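Glycoside Hydrolase (PDB 5T99) probably hydrolyses galactosidic linkages, as a glycoside hydrolase of family 2 that binds D-galacto-isofagomine and belongs to an agarose-degrading pathway of an intestinal bacterium. Local coordinates at residues I307-V312 against G364-D369; G415-E420 against M471-G476; I536-Q541 against M548-W553. One frame throughout, in Å; residues are numbered along the deposited sequence.

Interaction 1: residues I307-V312 against G364-D369; sequences IRFNGV and GLVVLD
A single methyl group, CG2 of Val366, meets both Ile307 and Phe309. The chain reaches it from Gly364, whose positive phi closes helix 354-363 in a Schellman motif, and Leu365 then turns its side chain to Ile345. At Val366 the strand begins. With CG1 placed opposite the carbonyl carbon (chi1 -66°), CG2 is the branch that touches 307-312. It lies obliquely to the phenyl ring, 4.0 Å from Phe309 CE1, and the two side chains cross at about a right angle. Ile307 meets the same methyl tip to tip: both its torsions are extended, which carries CD1 to 4.2 Å from Val366 CG2. Val367 turns to Leu357 and Cys360 of the helix, whereas the CB of Leu368 is directed back to 307-312, although its CD1 stays 5.2 Å from Phe309 CZ. No hydrogen bond joins the two segments, and the CA atoms of Phe309 and Val366 are 8.5 Å apart, because these are the first and third strands of a TIM barrel. Strand 344-346 runs between them, its Ala344 touching both Phe309 and Val366, and Ile410 of strand 409-416 packs against the same two side chains.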
loop_
_atom_site.group_PDB
_atom_site.type_symbol
_atom_site.label_atom_id
_atom_site.label_comp_id
_atom_site.label_asym_id
_atom_site.label_seq_id
_atom_site.Cartn_x
_atom_site.Cartn_y
_atom_site.Cartn_z
ATOM N N ILE A 307 20.469 2.482 -8.060
ATOM C CA ILE A 307 19.354 1.684 -7.572
ATOM C C ILE A 307 18.521 1.299 -8.798
ATOM O O ILE A 307 18.441 2.066 -9.755
ATOM C CB ILE A 307 18.516 2.456 -6.507
ATOM C CG1 ILE A 307 17.458 1.555 -5.872
ATOM C CG2 ILE A 307 17.828 3.696 -7.079
ATOM C CD1 ILE A 307 16.694 2.226 -4.743
ATOM N N ARG A 308 17.936 0.105 -8.775
ATOM C CA ARG A 308 16.974 -0.320 -9.792
ATOM C C ARG A 308 15.659 -0.678 -9.130
ATOM O O ARG A 308 15.646 -1.271 -8.058
ATOM C CB ARG A 308 17.506 -1.510 -10.586
ATOM C CG ARG A 308 18.883 -1.242 -11.169
ATOM C CD ARG A 308 19.301 -2.233 -12.243
ATOM N NE ARG A 308 20.261 -1.625 -13.176
ATOM C CZ ARG A 308 19.956 -0.779 -14.175
ATOM N NH1 ARG A 308 18.692 -0.394 -14.402
ATOM N NH2 ARG A 308 20.933 -0.305 -14.957
ATOM N N PHE A 309 14.554 -0.335 -9.782
ATOM C CA PHE A 309 13.231 -0.593 -9.237
ATOM C C PHE A 309 12.705 -1.969 -9.651
ATOM O O PHE A 309 12.284 -2.182 -10.788
ATOM C CB PHE A 309 12.236 0.503 -9.650
ATOM C CG PHE A 309 12.729 1.900 -9.408
ATOM C CD1 PHE A 309 13.281 2.261 -8.185
ATOM C CD2 PHE A 309 12.617 2.864 -10.396
ATOM C CE1 PHE A 309 13.736 3.557 -7.965
ATOM C CE2 PHE A 309 13.058 4.160 -10.183
ATOM C CZ PHE A 309 13.622 4.511 -8.966
ATOM N N ASN A 310 12.771 -2.904 -8.709
ATOM C CA ASN A 310 11.955 -4.115 -8.715
ATOM C C ASN A 310 10.660 -3.751 -8.020
ATOM O O ASN A 310 10.485 -4.029 -6.832
ATOM C CB ASN A 310 12.636 -5.230 -7.931
ATOM C CG ASN A 310 13.936 -5.659 -8.547
ATOM O OD1 ASN A 310 14.173 -5.457 -9.734
ATOM N ND2 ASN A 310 14.797 -6.252 -7.737
ATOM N N GLY A 311 9.747 -3.136 -8.772
ATOM C CA GLY A 311 8.606 -2.430 -8.191
ATOM C C GLY A 311 7.269 -3.093 -8.399
ATOM O O GLY A 311 7.114 -3.932 -9.277
ATOM N N VAL A 312 6.300 -2.682 -7.591
ATOM C CA VAL A 312 4.921 -3.115 -7.737
ATOM C C VAL A 312 3.978 -1.931 -7.532
ATOM O O VAL A 312 4.268 -1.016 -6.743
ATOM C CB VAL A 312 4.551 -4.270 -6.772
ATOM C CG1 VAL A 312 5.528 -5.420 -6.927
ATOM C CG2 VAL A 312 4.516 -3.811 -5.328
ATOM N N GLY A 364 12.333 -0.015 4.407
ATOM C CA GLY A 364 13.355 0.308 3.425
ATOM C C GLY A 364 12.928 0.282 1.975
ATOM O O GLY A 364 13.759 0.070 1.094
ATOM N N LEU A 365 11.653 0.524 1.716
ATOM C CA LEU A 365 11.132 0.537 0.354
ATOM C C LEU A 365 11.067 1.964 -0.181
ATOM O O LEU A 365 10.671 2.872 0.541
ATOM C CB LEU A 365 9.725 -0.056 0.330
ATOM C CG LEU A 365 9.592 -1.529 0.719
ATOM C CD1 LEU A 365 8.117 -1.868 0.895
ATOM C CD2 LEU A 365 10.230 -2.447 -0.318
ATOM N N VAL A 366 11.427 2.159 -1.449
ATOM C CA VAL A 366 11.305 3.474 -2.073
ATOM C C VAL A 366 9.925 3.581 -2.696
ATOM O O VAL A 366 9.381 2.583 -3.170
ATOM C CB VAL A 366 12.461 3.803 -3.046
ATOM C CG1 VAL A 366 13.755 3.922 -2.256
ATOM C CG2 VAL A 366 12.617 2.788 -4.173
ATOM N N VAL A 367 9.351 4.783 -2.663
ATOM C CA VAL A 367 7.966 5.008 -3.034
ATOM C C VAL A 367 7.775 6.146 -4.053
ATOM O O VAL A 367 8.332 7.234 -3.899
ATOM C CB VAL A 367 7.111 5.298 -1.789
ATOM C CG1 VAL A 367 5.664 5.592 -2.175
ATOM C CG2 VAL A 367 7.173 4.126 -0.813
ATOM N N LEU A 368 6.962 5.865 -5.078
ATOM C CA LEU A 368 6.417 6.866 -5.985
ATOM C C LEU A 368 5.023 7.217 -5.480
ATOM O O LEU A 368 4.105 6.400 -5.557
ATOM C CB LEU A 368 6.345 6.328 -7.408
ATOM C CG LEU A 368 7.656 6.261 -8.193
ATOM C CD1 LEU A 368 8.722 5.489 -7.437
ATOM C CD2 LEU A 368 7.437 5.658 -9.578
ATOM N N ASP A 369 4.876 8.435 -4.972
ATOM C CA ASP A 369 3.683 8.875 -4.253
ATOM C C ASP A 369 2.803 9.609 -5.269
ATOM O O ASP A 369 3.159 10.713 -5.722
ATOM C CB ASP A 369 4.149 9.795 -3.123
ATOM C CG ASP A 369 3.149 9.964 -2.004
ATOM O OD1 ASP A 369 1.983 9.533 -2.117
ATOM O OD2 ASP A 369 3.562 10.584 -0.984
#

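Interaction 2: residues G415-E420 against M471-G476; sequences GNEILE and MNYKPG. With GIF (D-galacto-isofagomine), chain C; EDO (1,2-ethanediol), chain P.
The side-chain amide nitrogen of Asn472 is shared between Glu417 and Asn416. The bond from Asn472 ND2 to Glu417 OE2 is 3.2 Å long and nearly straight (172°); the oxygen lies close to the plane of the amide but is approached on its anti side, 34° out of the carboxylate plane. The second, from Asn472 ND2 to Asn416 OD1 at 3.3 Å, is weak and bent, and Asn416 OD1 has a further donor in Arg346 NH2, while its ND2 is bound by Asp373. Ser493 OG satisfies Asn472 OD1. In this TIM barrel Asn416 and Glu417 form the Asn-Glu pair at the end of the fourth strand, consistent with the general acid/base position of clan GH-A relatives. The inhibitor lies beside this carboxylate: its ring nitrogen N gives a weak hydrogen bond to Glu417 OE2 at 3.0 Å, and Glu417 OE1 is 3.1 Å from the same N. Ethanediol O2 donates to OE2, and the edge of the Tyr473 ring comes near it, CE2 standing 4.1 Å from Glu417 OE2. Tyr473 OH is hydrogen-bonded to Glu494 and Ser497. Doubly bent, the Lys474 chain returns NZ to Asn472 O, at 3.0 Å, and to Asn452 O.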
loop_
_atom_site.group_PDB
_atom_site.type_symbol
_atom_site.label_atom_id
_atom_site.label_comp_id
_atom_site.label_asym_id
_atom_site.label_seq_id
_atom_site.Cartn_x
_atom_site.Cartn_y
_atom_site.Cartn_z
ATOM N N GLY A 415 0.193 12.173 -12.075
ATOM C CA GLY A 415 -0.964 11.553 -12.678
ATOM C C GLY A 415 -0.652 10.213 -13.306
ATOM O O GLY A 415 0.514 9.854 -13.528
ATOM N N ASN A 416 -1.717 9.483 -13.605
ATOM C CA ASN A 416 -1.622 8.191 -14.263
ATOM C C ASN A 416 -2.523 8.130 -15.480
ATOM O O ASN A 416 -3.738 8.320 -15.361
ATOM C CB ASN A 416 -2.023 7.090 -13.294
ATOM C CG ASN A 416 -2.241 5.775 -13.990
ATOM O OD1 ASN A 416 -1.284 5.125 -14.416
ATOM N ND2 ASN A 416 -3.506 5.382 -14.140
ATOM N N GLU A 417 -1.926 7.847 -16.636
ATOM C CA GLU A 417 -2.662 7.605 -17.898
ATOM C C GLU A 417 -3.683 8.688 -18.245
ATOM O O GLU A 417 -4.751 8.395 -18.776
ATOM C CB GLU A 417 -3.350 6.227 -17.860
ATOM C CG GLU A 417 -2.394 5.077 -17.609
ATOM C CD GLU A 417 -3.012 3.714 -17.846
ATOM O OE1 GLU A 417 -4.233 3.540 -17.631
ATOM O OE2 GLU A 417 -2.264 2.805 -18.233
ATOM N N ILE A 418 -3.361 9.934 -17.932
ATOM C CA ILE A 418 -4.320 11.028 -18.089
ATOM C C ILE A 418 -4.654 11.317 -19.557
ATOM O O ILE A 418 -3.796 11.197 -20.428
ATOM C CB ILE A 418 -3.886 12.313 -17.338
ATOM C CG1 ILE A 418 -2.664 13.021 -17.981
ATOM C CG2 ILE A 418 -3.728 12.020 -15.851
ATOM C CD1 ILE A 418 -1.310 12.338 -17.946
ATOM N N LEU A 419 -5.908 11.680 -19.823
ATOM C CA LEU A 419 -6.382 11.882 -21.210
ATOM C C LEU A 419 -5.713 13.072 -21.932
ATOM O O LEU A 419 -5.633 13.090 -23.170
ATOM C CB LEU A 419 -7.911 12.007 -21.249
ATOM C CG LEU A 419 -8.680 10.676 -21.327
ATOM C CD1 LEU A 419 -8.117 9.600 -20.403
ATOM C CD2 LEU A 419 -10.160 10.906 -21.047
ATOM N N GLU A 420 -5.192 14.020 -21.148
ATOM C CA GLU A 420 -4.444 15.169 -21.664
ATOM C C GLU A 420 -3.192 14.774 -22.468
ATOM O O GLU A 420 -2.682 15.590 -23.233
ATOM C CB GLU A 420 -4.071 16.145 -20.523
ATOM C CG GLU A 420 -5.243 16.948 -19.939
ATOM C CD GLU A 420 -6.131 16.189 -18.940
ATOM O OE1 GLU A 420 -5.943 14.962 -18.711
ATOM O OE2 GLU A 420 -7.047 16.826 -18.369
ATOM N N MET A 471 6.800 5.066 -18.475
ATOM C CA MET A 471 6.015 4.445 -19.555
ATOM C C MET A 471 5.168 3.278 -19.043
ATOM O O MET A 471 5.678 2.384 -18.360
ATOM C CB MET A 471 6.938 3.941 -20.662
ATOM C CG MET A 471 7.770 5.030 -21.300
ATOM S SD MET A 471 8.774 4.404 -22.646
ATOM C CE MET A 471 7.595 4.448 -23.978
ATOM N N ASN A 472 3.883 3.286 -19.388
ATOM C CA ASN A 472 2.981 2.177 -19.080
ATOM C C ASN A 472 2.837 1.249 -20.276
ATOM O O ASN A 472 2.310 1.654 -21.307
ATOM C CB ASN A 472 1.608 2.702 -18.684
ATOM C CG ASN A 472 1.611 3.377 -17.342
ATOM O OD1 ASN A 472 2.670 3.749 -16.822
ATOM N ND2 ASN A 472 0.426 3.515 -16.747
ATOM N N TYR A 473 3.327 0.017 -20.130
ATOM C CA TYR A 473 3.148 -1.086 -21.104
ATOM C C TYR A 473 3.756 -0.836 -22.485
ATOM O O TYR A 473 3.104 -1.076 -23.506
ATOM C CB TYR A 473 1.675 -1.458 -21.228
ATOM C CG TYR A 473 1.013 -1.669 -19.889
ATOM C CD1 TYR A 473 1.260 -2.826 -19.136
ATOM C CD2 TYR A 473 0.148 -0.711 -19.362
ATOM C CE1 TYR A 473 0.653 -3.021 -17.901
ATOM C CE2 TYR A 473 -0.455 -0.901 -18.134
ATOM C CZ TYR A 473 -0.198 -2.061 -17.416
ATOM O OH TYR A 473 -0.794 -2.236 -16.214
ATOM N N LYS A 474 5.010 -0.376 -22.509
ATOM C CA LYS A 474 5.685 -0.039 -23.768
ATOM C C LYS A 474 7.115 -0.598 -23.910
ATOM O O LYS A 474 7.986 0.085 -24.477
ATOM C CB LYS A 474 5.720 1.494 -23.928
ATOM C CG LYS A 474 4.363 2.171 -23.929
ATOM C CD LYS A 474 3.555 1.848 -25.178
ATOM C CE LYS A 474 2.188 2.508 -25.110
ATOM N NZ LYS A 474 1.302 1.871 -24.094
ATOM N N PRO A 475 7.366 -1.838 -23.441
ATOM C CA PRO A 475 8.734 -2.386 -23.542
ATOM C C PRO A 475 9.241 -2.476 -24.979
ATOM O O PRO A 475 10.428 -2.269 -25.217
ATOM C CB PRO A 475 8.612 -3.774 -22.905
ATOM C CG PRO A 475 7.181 -4.155 -23.083
ATOM C CD PRO A 475 6.404 -2.865 -22.991
ATOM N N GLY A 476 8.332 -2.731 -25.922
ATOM C CA GLY A 476 8.649 -2.704 -27.348
ATOM C C GLY A 476 9.117 -1.358 -27.877
ATOM O O GLY A 476 9.811 -1.301 -28.901
HETATM C C GIF C . -4.146 1.608 -15.125
HETATM N N GIF C . -3.528 0.888 -16.228
HETATM O O GIF C . -4.513 -3.338 -16.969
HETATM C C1 GIF C . -4.529 0.641 -14.022
HETATM O O1 GIF C . -6.560 -0.096 -15.075
HETATM C C2 GIF C . -5.308 -0.553 -14.568
HETATM O O2 GIF C . -5.325 1.325 -13.056
HETATM C C3 GIF C . -4.537 -1.271 -15.672
HETATM C C4 GIF C . -4.161 -0.296 -16.782
HETATM C C5 GIF C . -5.354 -2.432 -16.241
HETATM C C1 EDO P . -2.301 0.846 -21.421
HETATM O O1 EDO P . -1.686 1.188 -22.684
HETATM C C2 EDO P . -3.812 1.014 -21.480
HETATM O O2 EDO P . -4.311 1.132 -20.144
#

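Interaction 3: residues I536-Q541 against M548-W553; sequences IEFHFQ and MGEFIW. With GIF (D-galacto-isofagomine), chain C.
Glu550 pushes its carboxylate between Glu537 and Phe538 of the helix. The two glutamates run head to tail alongside each other with their carboxylate planes well turned apart, so that Glu550 OE1 rests 3.2 Å from the aliphatic Glu537 CG. Its other oxygen, OE2, comes to the edge of the neighbouring phenyl ring, 3.5 Å from Phe538 CE1, near the ring plane and with the carboxylate turned 74° against it. The CG of Glu550 sits between its backbone N and carbonyl carbon (chi1 63°), and from there the extended chain runs out to the helix. Glu537 OE2 and Glu550 OE1 are 4.9 Å apart, which might favour a proton on one of them; hydroxyls serve both groups, Tyr478 and Tyr532 at Glu537 and Thr495 at Glu550. The axes of helix segment 536-541 and strand 549-552 approach to 9.6 Å and run antiparallel at 164°, as expected where an outer helix of a TIM barrel leads into its final strand, completing the beta-alpha-beta crossover from strand 490-495. One turn beyond Glu537, Gln541 bends at its second torsion and lays its amide alongside the backbone of Gly549. Gln541 NE2 donates twice: to Glu537 OE2, at 3.0 Å on the anti lone pair, and more weakly, by a bent bond, to Gly549 O at 3.1 Å. Gly549 itself adopts backbone angles that call for glycine. At the far end Trp553 faces the barrel mouth instead of the helix. Its indole presents one face to the inhibitor, whose C1 lies 3.4 Å above the plane and displaced toward the border, an aromatic platform of the kind common in sugar-binding sites. Trp553 NE1 is bound by Tyr558 OH, and the ring of Phe587 meets the indole edge to face.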
loop_
_atom_site.group_PDB
_atom_site.type_symbol
_atom_site.label_atom_id
_atom_site.label_comp_id
_atom_site.label_asym_id
_atom_site.label_seq_id
_atom_site.Cartn_x
_atom_site.Cartn_y
_atom_site.Cartn_z
ATOM N N ILE A 536 8.716 -10.780 -20.970
ATOM C CA ILE A 536 8.870 -9.708 -21.961
ATOM C C ILE A 536 9.466 -8.447 -21.319
ATOM O O ILE A 536 10.357 -7.822 -21.906
ATOM C CB ILE A 536 7.513 -9.384 -22.661
ATOM C CG1 ILE A 536 7.064 -10.549 -23.555
ATOM C CG2 ILE A 536 7.570 -8.087 -23.469
ATOM C CD1 ILE A 536 7.909 -10.755 -24.802
ATOM N N GLU A 537 8.990 -8.071 -20.131
ATOM C CA GLU A 537 9.565 -6.905 -19.441
ATOM C C GLU A 537 11.029 -7.163 -19.051
ATOM O O GLU A 537 11.895 -6.317 -19.304
ATOM C CB GLU A 537 8.752 -6.502 -18.214
ATOM C CG GLU A 537 9.092 -5.111 -17.675
ATOM C CD GLU A 537 8.802 -3.975 -18.639
ATOM O OE1 GLU A 537 7.787 -4.042 -19.375
ATOM O OE2 GLU A 537 9.583 -3.008 -18.642
ATOM N N PHE A 538 11.299 -8.336 -18.469
ATOM C CA PHE A 538 12.672 -8.713 -18.092
ATOM C C PHE A 538 13.619 -8.575 -19.277
ATOM O O PHE A 538 14.707 -8.004 -19.148
ATOM C CB PHE A 538 12.767 -10.156 -17.553
ATOM C CG PHE A 538 11.910 -10.432 -16.344
ATOM C CD1 PHE A 538 11.433 -9.402 -15.518
ATOM C CD2 PHE A 538 11.597 -11.737 -16.021
ATOM C CE1 PHE A 538 10.640 -9.680 -14.427
ATOM C CE2 PHE A 538 10.805 -12.026 -14.917
ATOM C CZ PHE A 538 10.327 -11.001 -14.119
ATOM N N HIS A 539 13.184 -9.101 -20.422
ATOM C CA HIS A 539 13.955 -9.039 -21.647
ATOM C C HIS A 539 14.287 -7.598 -22.031
ATOM O O HIS A 539 15.456 -7.264 -22.241
ATOM C CB HIS A 539 13.195 -9.724 -22.787
ATOM C CG HIS A 539 13.968 -9.780 -24.062
ATOM N ND1 HIS A 539 13.607 -9.063 -25.183
ATOM C CD2 HIS A 539 15.108 -10.430 -24.378
ATOM C CE1 HIS A 539 14.478 -9.294 -26.146
ATOM N NE2 HIS A 539 15.403 -10.115 -25.683
ATOM N N PHE A 540 13.267 -6.746 -22.104
ATOM C CA PHE A 540 13.473 -5.361 -22.543
ATOM C C PHE A 540 14.143 -4.482 -21.472
ATOM O O PHE A 540 14.813 -3.511 -21.830
ATOM C CB PHE A 540 12.174 -4.744 -23.096
ATOM C CG PHE A 540 11.800 -5.243 -24.485
ATOM C CD1 PHE A 540 12.523 -4.834 -25.610
ATOM C CD2 PHE A 540 10.728 -6.119 -24.678
ATOM C CE1 PHE A 540 12.188 -5.286 -26.890
ATOM C CE2 PHE A 540 10.385 -6.571 -25.961
ATOM C CZ PHE A 540 11.117 -6.158 -27.064
ATOM N N GLN A 541 14.004 -4.826 -20.184
ATOM C CA GLN A 541 14.793 -4.174 -19.118
ATOM C C GLN A 541 16.282 -4.465 -19.269
ATOM O O GLN A 541 17.106 -3.561 -19.089
ATOM C CB GLN A 541 14.340 -4.578 -17.707
ATOM C CG GLN A 541 12.990 -4.014 -17.289
ATOM C CD GLN A 541 12.982 -2.521 -16.929
ATOM O OE1 GLN A 541 14.006 -1.918 -16.576
ATOM N NE2 GLN A 541 11.794 -1.924 -16.997
ATOM N N MET A 548 15.190 2.709 -15.367
ATOM C CA MET A 548 15.492 2.628 -13.938
ATOM C C MET A 548 14.869 1.408 -13.292
ATOM O O MET A 548 15.297 1.007 -12.195
ATOM C CB MET A 548 14.995 3.875 -13.210
ATOM C CG MET A 548 15.641 5.169 -13.684
ATOM S SD MET A 548 14.827 6.607 -12.984
ATOM C CE MET A 548 15.646 7.915 -13.889
ATOM N N GLY A 549 13.848 0.850 -13.948
ATOM C CA GLY A 549 13.179 -0.370 -13.494
ATOM C C GLY A 549 11.725 -0.434 -13.940
ATOM O O GLY A 549 11.320 0.257 -14.879
ATOM N N GLU A 550 10.946 -1.249 -13.232
ATOM C CA GLU A 550 9.548 -1.467 -13.540
ATOM C C GLU A 550 8.671 -1.454 -12.297
ATOM O O GLU A 550 9.140 -1.677 -11.187
ATOM C CB GLU A 550 9.371 -2.796 -14.265
ATOM C CG GLU A 550 9.762 -4.042 -13.475
ATOM C CD GLU A 550 9.392 -5.323 -14.207
ATOM O OE1 GLU A 550 8.226 -5.435 -14.653
ATOM O OE2 GLU A 550 10.265 -6.209 -14.342
ATOM N N PHE A 551 7.385 -1.206 -12.506
ATOM C CA PHE A 551 6.400 -1.279 -11.452
ATOM C C PHE A 551 5.228 -2.107 -11.985
ATOM O O PHE A 551 4.474 -1.641 -12.838
ATOM C CB PHE A 551 5.990 0.135 -11.041
ATOM C CG PHE A 551 7.054 0.875 -10.247
ATOM C CD1 PHE A 551 7.047 0.851 -8.856
ATOM C CD2 PHE A 551 8.068 1.584 -10.894
ATOM C CE1 PHE A 551 8.019 1.526 -8.127
ATOM C CE2 PHE A 551 9.047 2.248 -10.171
ATOM C CZ PHE A 551 9.028 2.219 -8.786
ATOM N N ILE A 552 5.087 -3.345 -11.500
ATOM C CA ILE A 552 4.194 -4.308 -12.151
ATOM C C ILE A 552 2.767 -4.012 -11.779
ATOM O O ILE A 552 2.530 -3.474 -10.715
ATOM C CB ILE A 552 4.550 -5.782 -11.820
ATOM C CG1 ILE A 552 4.044 -6.186 -10.423
ATOM C CG2 ILE A 552 6.047 -6.023 -12.025
ATOM C CD1 ILE A 552 4.425 -7.583 -10.002
ATOM N N TRP A 553 1.833 -4.353 -12.668
ATOM C CA TRP A 553 0.397 -4.272 -12.381
ATOM C C TRP A 553 -0.175 -5.689 -12.141
ATOM O O TRP A 553 -0.519 -6.359 -13.108
ATOM C CB TRP A 553 -0.356 -3.591 -13.546
ATOM C CG TRP A 553 -1.737 -3.253 -13.112
ATOM C CD1 TRP A 553 -2.872 -3.991 -13.295
ATOM C CD2 TRP A 553 -2.105 -2.136 -12.308
ATOM N NE1 TRP A 553 -3.937 -3.381 -12.666
ATOM C CE2 TRP A 553 -3.488 -2.242 -12.049
ATOM C CE3 TRP A 553 -1.393 -1.051 -11.775
ATOM C CZ2 TRP A 553 -4.176 -1.291 -11.286
ATOM C CZ3 TRP A 553 -2.064 -0.119 -11.031
ATOM C CH2 TRP A 553 -3.446 -0.234 -10.789
HETATM C C GIF C . -4.146 1.608 -15.125
HETATM N N GIF C . -3.528 0.888 -16.228
HETATM O O GIF C . -4.513 -3.338 -16.969
HETATM C C1 GIF C . -4.529 0.641 -14.022
HETATM O O1 GIF C . -6.560 -0.096 -15.075
HETATM C C2 GIF C . -5.308 -0.553 -14.568
HETATM O O2 GIF C . -5.325 1.325 -13.056
HETATM C C3 GIF C . -4.537 -1.271 -15.672
HETATM C C4 GIF C . -4.161 -0.296 -16.782
HETATM C C5 GIF C . -5.354 -2.432 -16.241
#

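In the fold
All three contacts belong to one closed barrel. Interactions 1 and 3 join directly where its first and last strands pair: Phe309 N lies 2.9 Å from Met548 O and Phe309 O 2.9 Å from Glu550 N, while inside the barrel Leu368 CD1 packs 3.6 Å from Phe551 CZ. Interactions 1 and 2 share neighbouring strands, 366-370 and 409-416, yet do not touch, their nearest atoms being about 7 Å apart. Interaction 2 meets interaction 3 at the pocket, where Tyr473 OH lies 3.0 Å from Trp553 CB, and again farther out, where Pro475 rests on the helix carrying Glu537. Interactions 2 and 3 both touch galacto-isofagomine, which His349, Glu494, Ser497, Arg161 and Trp530 also bind.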